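Long-range contacts in benzoylformate Decarboxylase (Polynucleobacter necessarius, PDB 4K9Q), which probably catalyses the decarboxylation of benzoylformate to benzaldehyde and carbon dioxide, using thiamine diphosphate and magnesium as cofactors: residues L43-A48 / G438-V443; V50-D55 / D403-V408. All coordinates share one frame; numbering follows the deposited sequence.

From the N terminus, the chain first runs through strand 40-43 and the turn into helix 47-61, so residues 43-48 and then 50-55 lie one after the other. After the central domain it reaches helix 403-417, where interaction 2 closes the inner loop. It goes on to helix 438-445, where interaction 1 closes the outer loop, so interaction 2 is nested inside interaction 1. Both tie the N-terminal thiamine diphosphate enzyme domain to the C-terminal one, and their centres are only about 8 Å apart. They also touch directly: Ile53 CD1 packs 3.7 Å from Thr441 CG2 and 3.8 Å from Ala44 CB.

Interaction 1: L43-A48 / G438-V443; sequences LALQEA and GIYTGV. With TPP (thiamine diphosphate), chain D.
Tyr440 is the first residue of 438-443 to press on the other segment, its ring lying against Leu43 and Leu45. With CG anti to the backbone N (chi1 -175°), the ring swings off the helix and crosses the Leu45 side chain at about a right angle. Leu45 CG approaches Tyr440 CD2 obliquely at 3.6 Å, and Leu45 CD1 sits 3.6 Å from Tyr440 CB. Leu43 CD2 comes instead to the ring edge, 4.4 Å from Tyr440 CE2. The far end of the ring is held by the second subunit, where Pro480 O is hydrogen-bonded to Tyr440 OH. With an alanine in place of Leu45, CG and both methyls are lost, which is likely to open a gap along Tyr440 CB, CG and CD2 and unpack that side of the ring. One residue on, Thr441 OG1 donates to Leu43 O over 2.8 Å, in the carbonyl plane and on a lone pair (C=O...donor angle 132°). A water donates to Thr441 OG1 at 2.8 Å and itself accepts from Leu45 N, so this hydroxyl ties to the backbone of 43-45 directly and through water. Just beyond Leu45, Gln46 OE1 N-caps helix 47-61 through Ala48 N, and Glu47 OE2 lies 2.7 Å from N1' of thiamine diphosphate. That cofactor is also bound by Ser375 and Gly430 of the second subunit: the glutamate-to-aminopyrimidine contact at a subunit interface characteristic of thiamine diphosphate enzymes.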
loop_
_atom_site.group_PDB
_atom_site.type_symbol
_atom_site.label_atom_id
_atom_site.label_comp_id
_atom_site.label_asym_id
_atom_site.label_seq_id
_atom_site.Cartn_x
_atom_site.Cartn_y
_atom_site.Cartn_z
ATOM N N LEU A 43 -29.718 10.250 -6.978
ATOM C CA LEU A 43 -29.487 8.851 -7.321
ATOM C C LEU A 43 -28.855 8.728 -8.689
ATOM O O LEU A 43 -29.304 9.378 -9.647
ATOM C CB LEU A 43 -30.810 8.067 -7.317
ATOM C CG LEU A 43 -30.721 6.619 -7.800
ATOM C CD1 LEU A 43 -29.925 5.748 -6.812
ATOM C CD2 LEU A 43 -32.124 6.044 -8.054
ATOM N N ALA A 44 -27.818 7.897 -8.789
ATOM C CA ALA A 44 -27.406 7.392 -10.096
ATOM C C ALA A 44 -27.336 5.862 -10.062
ATOM O O ALA A 44 -27.180 5.257 -8.993
ATOM C CB ALA A 44 -26.077 8.002 -10.521
ATOM N N LEU A 45 -27.474 5.248 -11.231
ATOM C CA LEU A 45 -27.672 3.805 -11.329
ATOM C C LEU A 45 -26.399 2.981 -11.257
ATOM O O LEU A 45 -26.476 1.765 -11.096
ATOM C CB LEU A 45 -28.387 3.450 -12.638
ATOM C CG LEU A 45 -29.797 4.017 -12.839
ATOM C CD1 LEU A 45 -30.240 3.700 -14.258
ATOM C CD2 LEU A 45 -30.763 3.438 -11.810
ATOM N N GLN A 46 -25.242 3.619 -11.420
ATOM C CA GLN A 46 -23.966 2.905 -11.357
ATOM C C GLN A 46 -22.913 3.876 -10.826
ATOM O O GLN A 46 -23.025 5.087 -11.038
ATOM C CB GLN A 46 -23.585 2.355 -12.739
ATOM C CG GLN A 46 -22.639 1.154 -12.705
ATOM C CD GLN A 46 -21.180 1.537 -12.906
ATOM O OE1 GLN A 46 -20.844 2.720 -13.007
ATOM N NE2 GLN A 46 -20.312 0.532 -12.983
ATOM N N GLU A 47 -21.911 3.359 -10.115
ATOM C CA GLU A 47 -21.045 4.218 -9.321
ATOM C C GLU A 47 -20.059 5.088 -10.105
ATOM O O GLU A 47 -19.628 6.123 -9.609
ATOM C CB GLU A 47 -20.342 3.404 -8.230
ATOM C CG GLU A 47 -21.311 2.799 -7.215
ATOM C CD GLU A 47 -21.902 1.454 -7.639
ATOM O OE1 GLU A 47 -21.717 1.029 -8.807
ATOM O OE2 GLU A 47 -22.567 0.823 -6.782
ATOM N N ALA A 48 -19.699 4.693 -11.324
ATOM C CA ALA A 48 -18.892 5.583 -12.150
ATOM C C ALA A 48 -19.681 6.872 -12.386
ATOM O O ALA A 48 -19.125 7.972 -12.317
ATOM C CB ALA A 48 -18.519 4.917 -13.477
ATOM N N GLY A 438 -25.850 7.233 -16.806
ATOM C CA GLY A 438 -25.925 8.606 -16.324
ATOM C C GLY A 438 -27.129 9.360 -16.872
ATOM O O GLY A 438 -27.642 10.272 -16.228
ATOM N N ILE A 439 -27.568 8.991 -18.072
ATOM C CA ILE A 439 -28.729 9.638 -18.689
ATOM C C ILE A 439 -29.939 9.621 -17.754
ATOM O O ILE A 439 -30.685 10.604 -17.653
ATOM C CB ILE A 439 -29.103 8.957 -20.022
ATOM C CG1 ILE A 439 -27.942 9.076 -21.016
ATOM C CG2 ILE A 439 -30.363 9.578 -20.612
ATOM C CD1 ILE A 439 -28.164 8.278 -22.292
ATOM N N TYR A 440 -30.123 8.505 -17.056
ATOM C CA TYR A 440 -31.242 8.352 -16.142
ATOM C C TYR A 440 -31.292 9.480 -15.119
ATOM O O TYR A 440 -32.353 10.020 -14.825
ATOM C CB TYR A 440 -31.153 7.006 -15.428
ATOM C CG TYR A 440 -32.339 6.711 -14.534
ATOM C CD1 TYR A 440 -33.599 6.452 -15.078
ATOM C CD2 TYR A 440 -32.203 6.683 -13.152
ATOM C CE1 TYR A 440 -34.688 6.177 -14.261
ATOM C CE2 TYR A 440 -33.281 6.405 -12.328
ATOM C CZ TYR A 440 -34.519 6.157 -12.886
ATOM O OH TYR A 440 -35.573 5.883 -12.038
ATOM N N THR A 441 -30.138 9.834 -14.566
ATOM C CA THR A 441 -30.100 10.881 -13.550
ATOM C C THR A 441 -30.481 12.221 -14.167
ATOM O O THR A 441 -31.213 13.002 -13.562
ATOM C CB THR A 441 -28.711 10.967 -12.892
ATOM O OG1 THR A 441 -28.417 9.709 -12.273
ATOM C CG2 THR A 441 -28.700 12.058 -11.822
ATOM N N GLY A 442 -29.985 12.480 -15.370
ATOM C CA GLY A 442 -30.371 13.675 -16.106
ATOM C C GLY A 442 -31.886 13.762 -16.255
ATOM O O GLY A 442 -32.492 14.790 -15.994
ATOM N N VAL A 443 -32.500 12.675 -16.697
ATOM C CA VAL A 443 -33.945 12.656 -16.899
ATOM C C VAL A 443 -34.704 12.839 -15.578
ATOM O O VAL A 443 -35.609 13.674 -15.478
ATOM C CB VAL A 443 -34.388 11.370 -17.615
ATOM C CG1 VAL A 443 -35.894 11.316 -17.713
ATOM C CG2 VAL A 443 -33.774 11.329 -19.016
HETATM N "N1'" TPP D . -23.943 -1.253 -5.824
HETATM C "C2'" TPP D . -23.224 -2.407 -6.097
HETATM C CM2 TPP D . -22.133 -2.396 -7.126
HETATM N "N3'" TPP D . -23.484 -3.580 -5.415
HETATM C "C4'" TPP D . -24.471 -3.612 -4.461
HETATM N "N4'" TPP D . -24.707 -4.742 -3.798
HETATM C "C5'" TPP D . -25.225 -2.466 -4.206
HETATM C "C6'" TPP D . -24.952 -1.274 -4.875
HETATM C "C7'" TPP D . -26.307 -2.500 -3.157
HETATM N N3 TPP D . -27.515 -3.247 -3.480
HETATM C C2 TPP D . -27.802 -4.521 -3.014
HETATM S S1 TPP D . -29.226 -5.095 -3.500
HETATM C C5 TPP D . -29.539 -3.736 -4.316
HETATM C C4 TPP D . -28.540 -2.771 -4.235
HETATM C CM4 TPP D . -28.566 -1.416 -4.897
HETATM C C6 TPP D . -30.867 -3.672 -5.018
HETATM C C7 TPP D . -31.077 -4.710 -6.108
HETATM O O7 TPP D . -32.245 -4.298 -6.780
HETATM P PA TPP D . -32.886 -5.171 -7.969
HETATM O O1A TPP D . -31.780 -5.679 -8.848
HETATM O O2A TPP D . -33.865 -4.349 -8.744
HETATM O O3A TPP D . -33.486 -6.463 -7.226
HETATM P PB TPP D . -34.779 -6.558 -6.274
HETATM O O1B TPP D . -34.276 -6.471 -4.870
HETATM O O2B TPP D . -35.395 -7.912 -6.549
HETATM O O3B TPP D . -35.730 -5.436 -6.539
HETATM O O HOH W 1 -27.911 7.132 -13.358
#

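Interaction 2: V50-D55 / D403-V408; sequences VVAIAD and DLPAAV
Ala52 and Pro405 meet as bump against bump, the Ala52 methyl abutting the CB-CG side of the Pro405 ring: Ala52 CB to Pro405 CG is 3.5 Å, tighter than usual for two carbons. The axes of the 50-55 and 403-408 segments come to 6.6 Å at a signed crossing angle of -47°, a close approach consistent with two alanines, Ala52 and Ala406, facing each other there. The backbones themselves become contact surfaces. Ala52 O faces Ala406 CA at 3.4 Å, with an angle of 147° at the hydrogen, the geometry of a CA-H...O contact. Ala406 CB lies 3.7 Å from the same Ala52 O. These two helices join the N- and C-terminal domains of the thiamine diphosphate enzyme fold, each with another side turned to its own parallel sheet: Val51 and Ala54 pack on Val67 of strand 66-69, Leu404 and Ala407 on strand 423-428. The longer Ile53 lies with its CG1 in the groove between Pro405 and Val408. This CG1 stands beside the backbone N (chi1 -69°), which brings it to 3.3 Å from Pro405 O. On the proline side of the groove, Ile53 CG1 is 3.8 Å from Pro405 CB. Val408, three residues on, forms the other side more loosely, with Ile53 CG1 4.3 Å from Val408 CB. On the flank of helix 47-61, Asp55 OD2 accepts hydrogen bonds from Trp402 NE1, just before 403-408, and from Asn88 ND2.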
loop_
_atom_site.group_PDB
_atom_site.type_symbol
_atom_site.label_atom_id
_atom_site.label_comp_id
_atom_site.label_asym_id
_atom_site.label_seq_id
_atom_site.Cartn_x
_atom_site.Cartn_y
_atom_site.Cartn_z
ATOM N N VAL A 50 -22.109 8.058 -10.454
ATOM C CA VAL A 50 -22.209 8.738 -9.159
ATOM C C VAL A 50 -21.037 9.705 -8.948
ATOM O O VAL A 50 -21.227 10.890 -8.658
ATOM C CB VAL A 50 -22.234 7.729 -8.003
ATOM C CG1 VAL A 50 -22.118 8.456 -6.664
ATOM C CG2 VAL A 50 -23.521 6.876 -8.058
ATOM N N VAL A 51 -19.823 9.195 -9.120
ATOM C CA VAL A 51 -18.630 10.001 -8.891
ATOM C C VAL A 51 -18.520 11.134 -9.918
ATOM O O VAL A 51 -18.238 12.279 -9.557
ATOM C CB VAL A 51 -17.372 9.126 -8.885
ATOM C CG1 VAL A 51 -16.097 9.992 -8.870
ATOM C CG2 VAL A 51 -17.398 8.213 -7.660
ATOM N N ALA A 52 -18.758 10.829 -11.189
ATOM C CA ALA A 52 -18.633 11.865 -12.221
ATOM C C ALA A 52 -19.679 12.990 -12.094
ATOM O O ALA A 52 -19.379 14.154 -12.335
ATOM C CB ALA A 52 -18.651 11.241 -13.622
ATOM N N ILE A 53 -20.906 12.636 -11.729
ATOM C CA ILE A 53 -21.947 13.636 -11.465
ATOM C C ILE A 53 -21.490 14.561 -10.329
ATOM O O ILE A 53 -21.564 15.796 -10.428
ATOM C CB ILE A 53 -23.275 12.948 -11.111
ATOM C CG1 ILE A 53 -23.834 12.233 -12.347
ATOM C CG2 ILE A 53 -24.298 13.962 -10.588
ATOM C CD1 ILE A 53 -25.029 11.323 -12.030
ATOM N N ALA A 54 -21.020 13.965 -9.240
ATOM C CA ALA A 54 -20.509 14.744 -8.119
ATOM C C ALA A 54 -19.339 15.646 -8.536
ATOM O O ALA A 54 -19.240 16.790 -8.105
ATOM C CB ALA A 54 -20.098 13.819 -6.969
ATOM N N ASP A 55 -18.461 15.119 -9.382
ATOM C CA ASP A 55 -17.297 15.851 -9.879
ATOM C C ASP A 55 -17.778 17.087 -10.649
ATOM O O ASP A 55 -17.395 18.216 -10.337
ATOM C CB ASP A 55 -16.460 14.918 -10.768
ATOM C CG ASP A 55 -15.078 15.468 -11.086
ATOM O OD1 ASP A 55 -14.846 16.677 -10.918
ATOM O OD2 ASP A 55 -14.217 14.672 -11.536
ATOM N N ASP A 403 -17.497 12.127 -18.951
ATOM C CA ASP A 403 -18.159 13.351 -19.414
ATOM C C ASP A 403 -19.678 13.276 -19.467
ATOM O O ASP A 403 -20.367 14.255 -19.162
ATOM C CB ASP A 403 -17.580 13.818 -20.754
ATOM C CG ASP A 403 -16.184 14.415 -20.597
ATOM O OD1 ASP A 403 -16.102 15.641 -20.374
ATOM O OD2 ASP A 403 -15.185 13.658 -20.663
ATOM N N LEU A 404 -20.212 12.119 -19.850
ATOM C CA LEU A 404 -21.655 11.972 -19.915
ATOM C C LEU A 404 -22.314 12.256 -18.554
ATOM O O LEU A 404 -23.170 13.131 -18.457
ATOM C CB LEU A 404 -22.053 10.609 -20.493
ATOM C CG LEU A 404 -23.550 10.416 -20.756
ATOM C CD1 LEU A 404 -23.749 9.281 -21.740
ATOM C CD2 LEU A 404 -24.312 10.156 -19.458
ATOM N N PRO A 405 -21.902 11.538 -17.498
ATOM C CA PRO A 405 -22.442 11.904 -16.182
ATOM C C PRO A 405 -21.950 13.266 -15.658
ATOM O O PRO A 405 -22.709 13.964 -14.973
ATOM C CB PRO A 405 -22.011 10.739 -15.274
ATOM C CG PRO A 405 -20.873 10.071 -16.004
ATOM C CD PRO A 405 -21.134 10.277 -17.469
ATOM N N ALA A 406 -20.728 13.674 -15.985
ATOM C CA ALA A 406 -20.263 14.969 -15.479
ATOM C C ALA A 406 -21.147 16.111 -15.995
ATOM O O ALA A 406 -21.395 17.092 -15.276
ATOM C CB ALA A 406 -18.794 15.215 -15.828
ATOM N N ALA A 407 -21.635 15.967 -17.227
ATOM C CA ALA A 407 -22.555 16.937 -17.816
ATOM C C ALA A 407 -23.793 17.117 -16.950
ATOM O O ALA A 407 -24.272 18.239 -16.769
ATOM C CB ALA A 407 -22.958 16.510 -19.221
ATOM N N VAL A 408 -24.317 16.009 -16.430
ATOM C CA VAL A 408 -25.468 16.073 -15.532
ATOM C C VAL A 408 -25.108 16.862 -14.279
ATOM O O VAL A 408 -25.902 17.661 -13.793
ATOM C CB VAL A 408 -26.001 14.668 -15.153
ATOM C CG1 VAL A 408 -27.071 14.775 -14.074
ATOM C CG2 VAL A 408 -26.550 13.945 -16.386
#